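Local coordinates for oxalate biosynthetic component 1 (Burkholderia thailandensis, PDB 5IKY), which takes part in quorum sensing-dependent oxalate production as a bifunctional enzyme, joining a serine hydrolase of the alpha/beta-hydrolase type with an additional lyase activity, at residues V224-R229 and D261-T266; G208-S213 and P265-L270; A212-L217 and R696-Y701; P308-F313 and L525-P530. All blocks are in the same frame, centred on the assembly; numbering follows the deposited sequence.

Interaction 1: residues V224-R229 and D261-T266. With MG (magnesium ion), chain B.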
loop_
_atom_site.group_PDB
_atom_site.type_symbol
_atom_site.label_atom_id
_atom_site.label_comp_id
_atom_site.label_asym_id
_atom_site.label_seq_id
_atom_site.Cartn_x
_atom_site.Cartn_y
_atom_site.Cartn_z
ATOM N N VAL A 224 -10.018 -8.995 0.655
ATOM C CA VAL A 224 -10.041 -9.425 -0.736
ATOM C C VAL A 224 -10.728 -10.784 -0.855
ATOM O O VAL A 224 -10.272 -11.756 -0.349
ATOM C CB VAL A 224 -8.639 -9.485 -1.318
ATOM C CG1 VAL A 224 -8.680 -9.821 -2.785
ATOM C CG2 VAL A 224 -7.916 -8.175 -1.120
ATOM N N HIS A 225 -11.839 -10.828 -1.575
ATOM C CA HIS A 225 -12.522 -12.090 -1.858
ATOM C C HIS A 225 -11.875 -12.777 -3.059
ATOM O O HIS A 225 -11.958 -12.210 -4.148
ATOM C CB HIS A 225 -13.989 -11.938 -2.235
ATOM C CG HIS A 225 -14.772 -13.170 -1.984
ATOM N ND1 HIS A 225 -14.286 -14.440 -2.276
ATOM C CD2 HIS A 225 -16.087 -13.295 -1.775
ATOM C CE1 HIS A 225 -15.257 -15.312 -2.025
ATOM N NE2 HIS A 225 -16.354 -14.644 -1.737
ATOM N N LEU A 226 -11.400 -14.022 -2.932
ATOM C CA LEU A 226 -10.805 -14.614 -4.122
ATOM C C LEU A 226 -11.520 -15.852 -4.688
ATOM O O LEU A 226 -12.050 -16.682 -3.947
ATOM C CB LEU A 226 -9.343 -14.926 -3.858
ATOM C CG LEU A 226 -8.436 -13.722 -3.619
ATOM C CD1 LEU A 226 -7.025 -14.192 -3.342
ATOM C CD2 LEU A 226 -8.464 -12.758 -4.801
ATOM N N HIS A 227 -11.511 -15.947 -6.021
ATOM C CA HIS A 227 -11.856 -17.166 -6.760
ATOM C C HIS A 227 -10.710 -17.534 -7.713
ATOM O O HIS A 227 -9.826 -16.715 -7.987
ATOM C CB HIS A 227 -13.128 -16.990 -7.596
ATOM C CG HIS A 227 -14.390 -16.861 -6.805
ATOM N ND1 HIS A 227 -15.428 -17.761 -6.916
ATOM C CD2 HIS A 227 -14.804 -15.917 -5.926
ATOM C CE1 HIS A 227 -16.420 -17.388 -6.126
ATOM N NE2 HIS A 227 -16.065 -16.273 -5.513
ATOM N N THR A 228 -10.742 -18.754 -8.240
ATOM C CA THR A 228 -9.838 -19.141 -9.321
ATOM C C THR A 228 -10.623 -19.806 -10.453
ATOM O O THR A 228 -11.760 -20.236 -10.261
ATOM C CB THR A 228 -8.725 -20.093 -8.836
ATOM O OG1 THR A 228 -9.302 -21.178 -8.100
ATOM C CG2 THR A 228 -7.739 -19.350 -7.947
ATOM N N ARG A 229 -10.018 -19.879 -11.634
ATOM C CA ARG A 229 -10.702 -20.417 -12.807
ATOM C C ARG A 229 -9.907 -21.540 -13.461
ATOM O O ARG A 229 -8.698 -21.421 -13.662
ATOM C CB ARG A 229 -10.957 -19.312 -13.835
ATOM C CG ARG A 229 -11.704 -18.098 -13.303
ATOM C CD ARG A 229 -13.128 -18.435 -12.905
ATOM N NE ARG A 229 -13.894 -17.231 -12.603
ATOM C CZ ARG A 229 -14.576 -16.538 -13.509
ATOM N NH1 ARG A 229 -14.584 -16.930 -14.775
ATOM N NH2 ARG A 229 -15.246 -15.450 -13.153
ATOM N N ASP A 261 -1.209 -21.609 -4.671
ATOM C CA ASP A 261 0.167 -21.827 -4.236
ATOM C C ASP A 261 1.062 -20.678 -4.689
ATOM O O ASP A 261 2.132 -20.456 -4.122
ATOM C CB ASP A 261 0.715 -23.154 -4.769
ATOM C CG ASP A 261 0.171 -24.357 -4.024
ATOM O OD1 ASP A 261 -0.369 -24.177 -2.910
ATOM O OD2 ASP A 261 0.293 -25.485 -4.547
ATOM N N ARG A 262 0.617 -19.958 -5.715
ATOM C CA ARG A 262 1.345 -18.797 -6.221
ATOM C C ARG A 262 0.755 -17.498 -5.674
ATOM O O ARG A 262 1.485 -16.631 -5.192
ATOM C CB ARG A 262 1.330 -18.780 -7.752
ATOM N N ILE A 263 -0.567 -17.375 -5.744
ATOM C CA ILE A 263 -1.264 -16.169 -5.301
ATOM C C ILE A 263 -1.022 -15.828 -3.828
ATOM O O ILE A 263 -0.636 -14.704 -3.499
ATOM C CB ILE A 263 -2.785 -16.294 -5.529
ATOM C CG1 ILE A 263 -3.102 -16.327 -7.024
ATOM C CG2 ILE A 263 -3.526 -15.148 -4.855
ATOM C CD1 ILE A 263 -4.553 -16.619 -7.330
ATOM N N MET A 264 -1.245 -16.799 -2.948
ATOM C CA MET A 264 -1.202 -16.546 -1.510
ATOM C C MET A 264 0.168 -16.099 -0.981
ATOM O O MET A 264 0.243 -15.093 -0.276
ATOM C CB MET A 264 -1.686 -17.784 -0.745
ATOM C CG MET A 264 -3.145 -18.116 -1.003
ATOM S SD MET A 264 -4.231 -16.810 -0.407
ATOM C CE MET A 264 -3.968 -16.966 1.355
ATOM N N PRO A 265 1.256 -16.828 -1.311
ATOM C CA PRO A 265 2.543 -16.344 -0.797
ATOM C C PRO A 265 2.912 -14.957 -1.318
ATOM O O PRO A 265 3.513 -14.170 -0.587
ATOM C CB PRO A 265 3.542 -17.393 -1.300
ATOM C CG PRO A 265 2.726 -18.611 -1.534
ATOM C CD PRO A 265 1.414 -18.099 -2.043
ATOM N N THR A 266 2.547 -14.665 -2.563
ATOM C CA THR A 266 2.819 -13.357 -3.154
ATOM C C THR A 266 2.091 -12.247 -2.398
ATOM O O THR A 266 2.685 -11.225 -2.057
ATOM C CB THR A 266 2.405 -13.315 -4.635
ATOM O OG1 THR A 266 3.171 -14.277 -5.370
ATOM C CG2 THR A 266 2.645 -11.931 -5.222
HETATM MG MG MG B . -17.819 -15.466 -4.303
HETATM O O HOH W 1 -18.221 -17.599 -2.910
#
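Within the TIM-barrel lyase-like domain, Leu226 and Ile263 join strand 223-226 to helix 257-270, the helix of the beta-alpha-beta crossover that leads on to the neighbouring parallel strand 275-278. The two side chains run alongside one another, pointing in opposing senses, and the methyl CD1 of Leu226 rests 3.9 Å from CG2 of Ile263. That branch of Ile263 stands opposite the backbone N (chi1 of -67° for CG1), leaving CD1 of Ile263 to come within 4.2 Å of the methyl CG2 of Thr228, whose hydroxyl is engaged elsewhere, with His254 O and Val256 N.

Alternation along the chain separates this apolar side from the metal site. While Leu226 faces the helix, His227 turns the other way, and its NE2 binds the magnesium ion at 2.3 Å. A water lies 2.6 Å from the magnesium ion, and Glu477 supplies a further protein ligand through OE2. ND1 of His227 is hydrogen-bonded to OD1 of Asn253, which helps set the ring's rotation. NE2 of His225 is 3.1 Å from the magnesium, longer than a bond. A His-X-His sequence at the C-terminal end of a barrel strand, backed by an apolar contact with the following helix, is consistent with the metal site of beta-keto acid cleavage enzymes.

Interaction 2: residues G208-S213 and P265-L270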
loop_
_atom_site.group_PDB
_atom_site.type_symbol
_atom_site.label_atom_id
_atom_site.label_comp_id
_atom_site.label_asym_id
_atom_site.label_seq_id
_atom_site.Cartn_x
_atom_site.Cartn_y
_atom_site.Cartn_z
ATOM N N GLY A 208 -2.579 -12.051 -12.770
ATOM C CA GLY A 208 -3.648 -11.088 -12.962
ATOM C C GLY A 208 -4.423 -10.855 -11.678
ATOM O O GLY A 208 -4.770 -9.720 -11.345
ATOM N N ILE A 209 -4.685 -11.940 -10.955
ATOM C CA ILE A 209 -5.443 -11.887 -9.709
ATOM C C ILE A 209 -4.665 -11.159 -8.613
ATOM O O ILE A 209 -5.232 -10.367 -7.856
ATOM C CB ILE A 209 -5.818 -13.309 -9.236
ATOM C CG1 ILE A 209 -6.845 -13.920 -10.195
ATOM C CG2 ILE A 209 -6.356 -13.287 -7.810
ATOM C CD1 ILE A 209 -6.974 -15.421 -10.095
ATOM N N VAL A 210 -3.366 -11.424 -8.533
ATOM C CA VAL A 210 -2.505 -10.706 -7.601
ATOM C C VAL A 210 -2.548 -9.204 -7.875
ATOM O O VAL A 210 -2.725 -8.404 -6.958
ATOM C CB VAL A 210 -1.051 -11.202 -7.678
ATOM C CG1 VAL A 210 -0.109 -10.216 -7.005
ATOM C CG2 VAL A 210 -0.934 -12.576 -7.043
ATOM N N ASP A 211 -2.408 -8.828 -9.143
ATOM C CA ASP A 211 -2.424 -7.419 -9.522
ATOM C C ASP A 211 -3.762 -6.750 -9.217
ATOM O O ASP A 211 -3.798 -5.642 -8.684
ATOM C CB ASP A 211 -2.090 -7.260 -11.006
ATOM C CG ASP A 211 -0.628 -7.520 -11.299
ATOM O OD1 ASP A 211 0.193 -7.406 -10.364
ATOM O OD2 ASP A 211 -0.297 -7.832 -12.463
ATOM N N ALA A 212 -4.859 -7.424 -9.550
ATOM C CA ALA A 212 -6.188 -6.873 -9.305
ATOM C C ALA A 212 -6.417 -6.656 -7.812
ATOM O O ALA A 212 -7.050 -5.680 -7.406
ATOM C CB ALA A 212 -7.258 -7.786 -9.882
ATOM N N SER A 213 -5.891 -7.568 -7.002
ATOM C CA SER A 213 -6.006 -7.469 -5.552
ATOM C C SER A 213 -5.236 -6.266 -5.017
ATOM O O SER A 213 -5.753 -5.499 -4.201
ATOM C CB SER A 213 -5.501 -8.750 -4.892
ATOM O OG SER A 213 -6.265 -9.871 -5.308
ATOM N N PRO A 265 1.256 -16.828 -1.311
ATOM C CA PRO A 265 2.543 -16.344 -0.797
ATOM C C PRO A 265 2.912 -14.957 -1.318
ATOM O O PRO A 265 3.513 -14.170 -0.587
ATOM C CB PRO A 265 3.542 -17.393 -1.300
ATOM C CG PRO A 265 2.726 -18.611 -1.534
ATOM C CD PRO A 265 1.414 -18.099 -2.043
ATOM N N THR A 266 2.547 -14.665 -2.563
ATOM C CA THR A 266 2.819 -13.357 -3.154
ATOM C C THR A 266 2.091 -12.247 -2.398
ATOM O O THR A 266 2.685 -11.225 -2.057
ATOM C CB THR A 266 2.405 -13.315 -4.635
ATOM O OG1 THR A 266 3.171 -14.277 -5.370
ATOM C CG2 THR A 266 2.645 -11.931 -5.222
ATOM N N LEU A 267 0.805 -12.460 -2.131
ATOM C CA LEU A 267 0.008 -11.481 -1.400
ATOM C C LEU A 267 0.485 -11.322 0.042
ATOM O O LEU A 267 0.495 -10.215 0.573
ATOM C CB LEU A 267 -1.471 -11.867 -1.428
ATOM C CG LEU A 267 -2.194 -11.562 -2.741
ATOM C CD1 LEU A 267 -3.656 -11.985 -2.677
ATOM C CD2 LEU A 267 -2.078 -10.082 -3.072
ATOM N N LEU A 268 0.880 -12.425 0.673
ATOM C CA LEU A 268 1.421 -12.371 2.029
ATOM C C LEU A 268 2.703 -11.536 2.083
ATOM O O LEU A 268 2.981 -10.877 3.084
ATOM C CB LEU A 268 1.694 -13.780 2.557
ATOM C CG LEU A 268 0.496 -14.670 2.888
ATOM C CD1 LEU A 268 0.979 -16.063 3.236
ATOM C CD2 LEU A 268 -0.327 -14.090 4.027
ATOM N N ASP A 269 3.477 -11.572 1.001
ATOM C CA ASP A 269 4.718 -10.804 0.903
ATOM C C ASP A 269 4.473 -9.331 0.589
ATOM O O ASP A 269 5.057 -8.447 1.217
ATOM C CB ASP A 269 5.636 -11.397 -0.169
ATOM C CG ASP A 269 6.573 -12.456 0.377
ATOM O OD1 ASP A 269 6.947 -12.370 1.565
ATOM O OD2 ASP A 269 6.952 -13.366 -0.391
ATOM N N LEU A 270 3.613 -9.074 -0.391
ATOM C CA LEU A 270 3.381 -7.720 -0.884
ATOM C C LEU A 270 2.299 -6.982 -0.097
ATOM O O LEU A 270 2.315 -5.752 -0.010
ATOM C CB LEU A 270 3.006 -7.762 -2.366
ATOM C CG LEU A 270 4.083 -8.246 -3.340
ATOM C CD1 LEU A 270 3.517 -8.383 -4.743
ATOM C CD2 LEU A 270 5.254 -7.288 -3.341
#
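Val210 of helix 206-218 meets Thr266 and Leu267 of helix 257-270, two neighbouring helices on the outside of the barrel whose segment axes approach to 10.5 Å at an angle of 30° between their directions. Followed outward, the side chain starts with Val210 CB, 4.5 Å from Thr266 CG2. One branch, CG1, moves closer to the same methyl, at 3.7 Å, and looks at the same time toward CD2 of Leu267, 4.4 Å off. The other branch, CG2, lies 4.1 Å from CG2 of Thr266 and nearly as close to its CB, so the fork of the valine straddles the threonine methyl. The two side chains cross at about a right angle.

One turn further on, CB of Ser213 receives CD2 of Leu267 at 4.1 Å; behind it, Leu226 of strand 223-226 packs against both Ser213 and Leu267. The hydroxyls are spent inside their own helices. OG of Ser213 stands opposite the carbonyl carbon (chi1 -61°) and so reaches back to Ile209 O at 2.8 Å, and this oxygen also accepts Ser213 N from the opposite face of its carbonyl plane. In the same manner OG1 of Thr266 donates to Arg262 O. Because each hydroxyl turns to its own backbone, carbon is what remains for the partner helix, and the contact depends on the fit of aliphatic carbon, with little directional demand on either side.

Interaction 3: residues A212-L217 and R696-Y701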
loop_
_atom_site.group_PDB
_atom_site.type_symbol
_atom_site.label_atom_id
_atom_site.label_comp_id
_atom_site.label_asym_id
_atom_site.label_seq_id
_atom_site.Cartn_x
_atom_site.Cartn_y
_atom_site.Cartn_z
ATOM N N ALA A 212 -4.859 -7.424 -9.550
ATOM C CA ALA A 212 -6.188 -6.873 -9.305
ATOM C C ALA A 212 -6.417 -6.656 -7.812
ATOM O O ALA A 212 -7.050 -5.680 -7.406
ATOM C CB ALA A 212 -7.258 -7.786 -9.882
ATOM N N SER A 213 -5.891 -7.568 -7.002
ATOM C CA SER A 213 -6.006 -7.469 -5.552
ATOM C C SER A 213 -5.236 -6.266 -5.017
ATOM O O SER A 213 -5.753 -5.499 -4.201
ATOM C CB SER A 213 -5.501 -8.750 -4.892
ATOM O OG SER A 213 -6.265 -9.871 -5.308
ATOM N N ARG A 214 -3.999 -6.109 -5.482
ATOM C CA ARG A 214 -3.151 -4.996 -5.068
ATOM C C ARG A 214 -3.793 -3.646 -5.385
ATOM O O ARG A 214 -3.754 -2.721 -4.569
ATOM C CB ARG A 214 -1.778 -5.091 -5.743
ATOM C CG ARG A 214 -1.013 -6.373 -5.438
ATOM C CD ARG A 214 0.194 -6.121 -4.557
ATOM N NE ARG A 214 1.333 -5.592 -5.301
ATOM C CZ ARG A 214 2.175 -4.676 -4.831
ATOM N NH1 ARG A 214 2.003 -4.175 -3.616
ATOM N NH2 ARG A 214 3.188 -4.259 -5.578
ATOM N N GLU A 215 -4.385 -3.539 -6.571
ATOM C CA GLU A 215 -5.049 -2.308 -6.992
ATOM C C GLU A 215 -6.214 -1.978 -6.067
ATOM O O GLU A 215 -6.422 -0.825 -5.696
ATOM C CB GLU A 215 -5.546 -2.429 -8.431
ATOM C CG GLU A 215 -4.452 -2.654 -9.459
ATOM C CD GLU A 215 -5.004 -3.080 -10.806
ATOM O OE1 GLU A 215 -6.243 -3.078 -10.970
ATOM O OE2 GLU A 215 -4.199 -3.421 -11.699
ATOM N N ALA A 216 -6.967 -3.007 -5.699
ATOM C CA ALA A 216 -8.118 -2.844 -4.826
ATOM C C ALA A 216 -7.696 -2.399 -3.429
ATOM O O ALA A 216 -8.338 -1.543 -2.819
ATOM C CB ALA A 216 -8.905 -4.139 -4.753
ATOM N N LEU A 217 -6.607 -2.979 -2.933
ATOM C CA LEU A 217 -6.126 -2.687 -1.587
ATOM C C LEU A 217 -5.596 -1.258 -1.446
ATOM O O LEU A 217 -5.831 -0.605 -0.428
ATOM C CB LEU A 217 -5.042 -3.693 -1.188
ATOM C CG LEU A 217 -5.568 -5.102 -0.901
ATOM C CD1 LEU A 217 -4.462 -6.141 -1.023
ATOM C CD2 LEU A 217 -6.204 -5.156 0.480
ATOM N N ARG A 696 7.344 -1.715 9.143
ATOM C CA ARG A 696 8.090 -2.590 8.248
ATOM C C ARG A 696 7.894 -2.201 6.784
ATOM O O ARG A 696 6.912 -1.548 6.431
ATOM C CB ARG A 696 7.642 -4.041 8.443
ATOM C CG ARG A 696 8.550 -4.916 9.270
ATOM C CD ARG A 696 7.950 -6.314 9.366
ATOM N NE ARG A 696 7.518 -6.806 8.059
ATOM C CZ ARG A 696 6.335 -7.366 7.817
ATOM N NH1 ARG A 696 5.453 -7.517 8.796
ATOM N NH2 ARG A 696 6.033 -7.780 6.594
ATOM N N TYR A 697 8.829 -2.614 5.933
ATOM C CA TYR A 697 8.605 -2.590 4.493
ATOM C C TYR A 697 7.931 -3.889 4.083
ATOM O O TYR A 697 8.092 -4.912 4.746
ATOM C CB TYR A 697 9.917 -2.434 3.717
ATOM C CG TYR A 697 10.495 -1.041 3.695
ATOM C CD1 TYR A 697 9.851 -0.009 3.025
ATOM C CD2 TYR A 697 11.704 -0.764 4.320
ATOM C CE1 TYR A 697 10.386 1.267 2.997
ATOM C CE2 TYR A 697 12.246 0.505 4.296
ATOM C CZ TYR A 697 11.585 1.516 3.636
ATOM O OH TYR A 697 12.130 2.780 3.616
ATOM N N ASN A 698 7.181 -3.855 2.987
ATOM C CA ASN A 698 6.737 -5.092 2.365
ATOM C C ASN A 698 7.898 -5.658 1.546
ATOM O O ASN A 698 8.964 -5.045 1.479
ATOM C CB ASN A 698 5.491 -4.869 1.507
ATOM C CG ASN A 698 5.708 -3.851 0.408
ATOM O OD1 ASN A 698 6.682 -3.098 0.421
ATOM N ND2 ASN A 698 4.786 -3.814 -0.546
ATOM N N SER A 699 7.692 -6.816 0.929
ATOM C CA SER A 699 8.789 -7.584 0.342
ATOM C C SER A 699 9.627 -6.838 -0.703
ATOM O O SER A 699 10.835 -7.056 -0.792
ATOM C CB SER A 699 8.239 -8.873 -0.272
ATOM O OG SER A 699 7.201 -8.599 -1.195
ATOM N N ASP A 700 9.006 -5.958 -1.482
ATOM C CA ASP A 700 9.737 -5.267 -2.545
ATOM C C ASP A 700 9.769 -3.747 -2.368
ATOM O O ASP A 700 9.969 -3.004 -3.333
ATOM C CB ASP A 700 9.140 -5.621 -3.910
ATOM C CG ASP A 700 7.782 -4.997 -4.135
ATOM O OD1 ASP A 700 7.109 -4.650 -3.141
ATOM O OD2 ASP A 700 7.380 -4.850 -5.308
ATOM N N TYR A 701 9.565 -3.298 -1.132
ATOM C CA TYR A 701 9.647 -1.883 -0.773
ATOM C C TYR A 701 8.633 -1.030 -1.535
ATOM O O TYR A 701 8.940 0.083 -1.962
ATOM C CB TYR A 701 11.071 -1.361 -1.005
ATOM C CG TYR A 701 12.109 -2.144 -0.232
ATOM C CD1 TYR A 701 12.447 -1.788 1.066
ATOM C CD2 TYR A 701 12.736 -3.251 -0.790
ATOM C CE1 TYR A 701 13.382 -2.505 1.785
ATOM C CE2 TYR A 701 13.675 -3.974 -0.079
ATOM C CZ TYR A 701 13.994 -3.596 1.208
ATOM O OH TYR A 701 14.930 -4.308 1.922
#
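A type I beta turn from Asn698 to Tyr701, closed by Tyr701 N on Asn698 O at 3.2 Å, holds Asn698 and Asp700 up to Arg214 of helix 206-218 across a wide backbone gap, the CA atoms of Arg214 and Asn698 being 12.4 Å apart. Arg214 spans most of it with a chain bent at chi2 (-110°) and again at chi3. Its NH1 comes to 4.2 Å from ND2 of Asn698, two donor groups that cannot bond each other, with the guanidinium and amide planes 54° apart. Each has its own acceptor: NH1 makes a salt bridge with Glu271, and ND2 is bonded to Leu270 O at the end of helix 257-270.

The turn belongs to the loop between the paired strands 696-697 and 704-705 of the cap domain, so this is a place where the cap touches the outer helices of the TIM barrel. Asn698 also organises the loop itself, its OD1 accepting from Ser702 N and Asn703 N.

Asp700 brings OD2 to 4.2 Å from NH2 of Arg214, but far to one side of the guanidinium plane, with no N-H directed at it, so any attraction is probably electrostatic and undirected. Its OD1 is bonded to the hydroxyl of Ser702.

Interaction 4: residues P308-F313 and L525-P530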
loop_
_atom_site.group_PDB
_atom_site.type_symbol
_atom_site.label_atom_id
_atom_site.label_comp_id
_atom_site.label_asym_id
_atom_site.label_seq_id
_atom_site.Cartn_x
_atom_site.Cartn_y
_atom_site.Cartn_z
ATOM N N PRO A 308 -5.262 -18.483 5.122
ATOM C CA PRO A 308 -6.245 -17.440 4.817
ATOM C C PRO A 308 -7.076 -17.148 6.055
ATOM O O PRO A 308 -7.269 -18.034 6.884
ATOM C CB PRO A 308 -7.093 -18.054 3.695
ATOM C CG PRO A 308 -6.804 -19.525 3.737
ATOM C CD PRO A 308 -5.409 -19.660 4.250
ATOM N N ASP A 309 -7.544 -15.916 6.189
ATOM C CA ASP A 309 -8.237 -15.508 7.397
ATOM C C ASP A 309 -9.704 -15.906 7.356
ATOM O O ASP A 309 -10.299 -16.238 8.378
ATOM C CB ASP A 309 -8.100 -14.001 7.593
ATOM C CG ASP A 309 -6.657 -13.544 7.540
ATOM O OD1 ASP A 309 -5.969 -13.638 8.579
ATOM O OD2 ASP A 309 -6.211 -13.095 6.458
ATOM N N VAL A 310 -10.287 -15.875 6.164
ATOM C CA VAL A 310 -11.714 -16.107 6.012
ATOM C C VAL A 310 -11.998 -17.031 4.830
ATOM O O VAL A 310 -11.304 -16.977 3.818
ATOM C CB VAL A 310 -12.472 -14.769 5.829
ATOM C CG1 VAL A 310 -13.945 -15.007 5.600
ATOM C CG2 VAL A 310 -12.267 -13.865 7.042
ATOM N N ALA A 311 -13.005 -17.891 4.970
ATOM C CA ALA A 311 -13.461 -18.728 3.864
ATOM C C ALA A 311 -14.990 -18.761 3.793
ATOM O O ALA A 311 -15.672 -18.701 4.817
ATOM C CB ALA A 311 -12.903 -20.138 3.998
ATOM N N SER A 312 -15.518 -18.856 2.578
ATOM C CA SER A 312 -16.960 -18.869 2.357
ATOM C C SER A 312 -17.630 -20.067 3.017
ATOM O O SER A 312 -17.074 -21.165 3.066
ATOM C CB SER A 312 -17.268 -18.862 0.857
ATOM O OG SER A 312 -16.968 -17.601 0.293
ATOM N N PHE A 313 -18.838 -19.842 3.521
ATOM C CA PHE A 313 -19.574 -20.858 4.251
ATOM C C PHE A 313 -21.071 -20.602 4.101
ATOM O O PHE A 313 -21.569 -19.553 4.504
ATOM C CB PHE A 313 -19.162 -20.851 5.728
ATOM C CG PHE A 313 -19.709 -22.003 6.526
ATOM C CD1 PHE A 313 -19.064 -23.230 6.529
ATOM C CD2 PHE A 313 -20.859 -21.853 7.286
ATOM C CE1 PHE A 313 -19.560 -24.289 7.269
ATOM C CE2 PHE A 313 -21.360 -22.910 8.028
ATOM C CZ PHE A 313 -20.709 -24.130 8.019
ATOM N N LEU A 525 -11.805 -7.651 14.304
ATOM C CA LEU A 525 -12.302 -9.003 14.070
ATOM C C LEU A 525 -11.519 -10.041 14.866
ATOM O O LEU A 525 -11.848 -11.227 14.846
ATOM C CB LEU A 525 -12.243 -9.345 12.577
ATOM C CG LEU A 525 -12.955 -8.390 11.615
ATOM C CD1 LEU A 525 -12.838 -8.875 10.175
ATOM C CD2 LEU A 525 -14.416 -8.220 12.007
ATOM N N GLY A 526 -10.481 -9.590 15.563
ATOM C CA GLY A 526 -9.611 -10.488 16.298
ATOM C C GLY A 526 -8.748 -11.334 15.379
ATOM O O GLY A 526 -8.650 -12.545 15.558
ATOM N N MET A 527 -8.122 -10.696 14.393
ATOM C CA MET A 527 -7.305 -11.405 13.410
ATOM C C MET A 527 -5.938 -10.763 13.218
ATOM O O MET A 527 -5.399 -10.767 12.110
ATOM C CB MET A 527 -8.011 -11.460 12.053
ATOM C CG MET A 527 -9.329 -12.198 12.035
ATOM S SD MET A 527 -10.106 -12.049 10.416
ATOM C CE MET A 527 -11.535 -13.104 10.635
ATOM N N SER A 528 -5.381 -10.204 14.286
ATOM C CA SER A 528 -4.093 -9.524 14.191
ATOM C C SER A 528 -2.997 -10.493 13.757
ATOM O O SER A 528 -3.022 -11.670 14.111
ATOM C CB SER A 528 -3.730 -8.872 15.526
ATOM O OG SER A 528 -3.638 -9.841 16.555
ATOM N N ARG A 529 -2.051 -9.991 12.970
ATOM C CA ARG A 529 -0.929 -10.791 12.491
ATOM C C ARG A 529 -0.033 -11.220 13.651
ATOM O O ARG A 529 0.019 -10.542 14.677
ATOM C CB ARG A 529 -0.122 -10.001 11.457
ATOM C CG ARG A 529 -0.772 -9.914 10.087
ATOM C CD ARG A 529 -1.072 -11.292 9.545
ATOM N NE ARG A 529 -1.388 -11.272 8.120
ATOM C CZ ARG A 529 -1.934 -12.293 7.468
ATOM N NH1 ARG A 529 -2.241 -13.407 8.121
ATOM N NH2 ARG A 529 -2.190 -12.197 6.173
ATOM N N PRO A 530 0.670 -12.356 13.496
ATOM C CA PRO A 530 1.544 -12.882 14.554
ATOM C C PRO A 530 2.603 -11.895 15.051
ATOM O O PRO A 530 2.824 -11.811 16.260
ATOM C CB PRO A 530 2.207 -14.089 13.885
ATOM C CG PRO A 530 1.215 -14.536 12.866
ATOM C CD PRO A 530 0.572 -13.279 12.351
#
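Chi2 and chi3 of Met527 are both 175°, and this fully extended chain carries its sulfur past Asp309 and its terminal methyl to Val310 at the start of strand 310-313. On the way SD passes 4.0 Å from CB of Asp309. The terminal methyl CE then lies 3.7 Å from CG2 of Val310 and 4.1 Å from the carbonyl O of Asp309, so the methionine covers the point where the loop becomes strand. Val310 and Met527 cross at about a right angle, one methyl branch receiving the end of a long chain.

Arg529 meets the carboxylate end of Asp309. It folds at chi2 (-56°), which brings its guanidinium across the carboxylate, with the two planes 50° apart. NH1 of Arg529 is 3.8 Å from OD1 of Asp309, a long salt bridge in which no N-H points at the oxygen, and the position of OD1 is itself less sure. Arg522 NH2 makes a salt bridge with the same OD1. OD2 of Asp309 accepts the backbone N of Leu276, while NE of Arg529 is held by Pro272 O.

The loop that supplies both side chains ends helix 518-524 with a Schellman motif at Gly526 and begins helix 530-541 with Arg529 at the N-cap. By touching Asp309 and Val310 it lies against the N-terminal end of strand 310-313, away from the metal-binding end. Chemically the contact divides in two: the thioether gives apolar cover, whereas the buried carboxylate is probably stabilised as an anion by surrounding positive charge and a backbone N-H more than by any directed bond from Arg529.

How the interactions relate
Interactions 1 and 2, with centres about 7 Å apart, share Pro265 and Thr266 of helix 257-270, and the side chains of Val224 and Leu226 touch the Ser213 hydroxyl, CG1 of Val224 lying 3.5 Å from OG. Interaction 3 continues from interaction 2 along helix 206-218; Asp269 O meets Ser699 N at 3.1 Å, a probable hydrogen bond that ties the cap to the barrel. Interaction 4 reaches the same sheet as interaction 1, their centres about 15 Å apart, and touches interaction 2 where CD2 of Leu268 is 3.4 Å from NH2 of Arg529. The magnesium ion belongs to interaction 1, about 13 Å from the Ser213 side chain and about 11 Å from that of Val310.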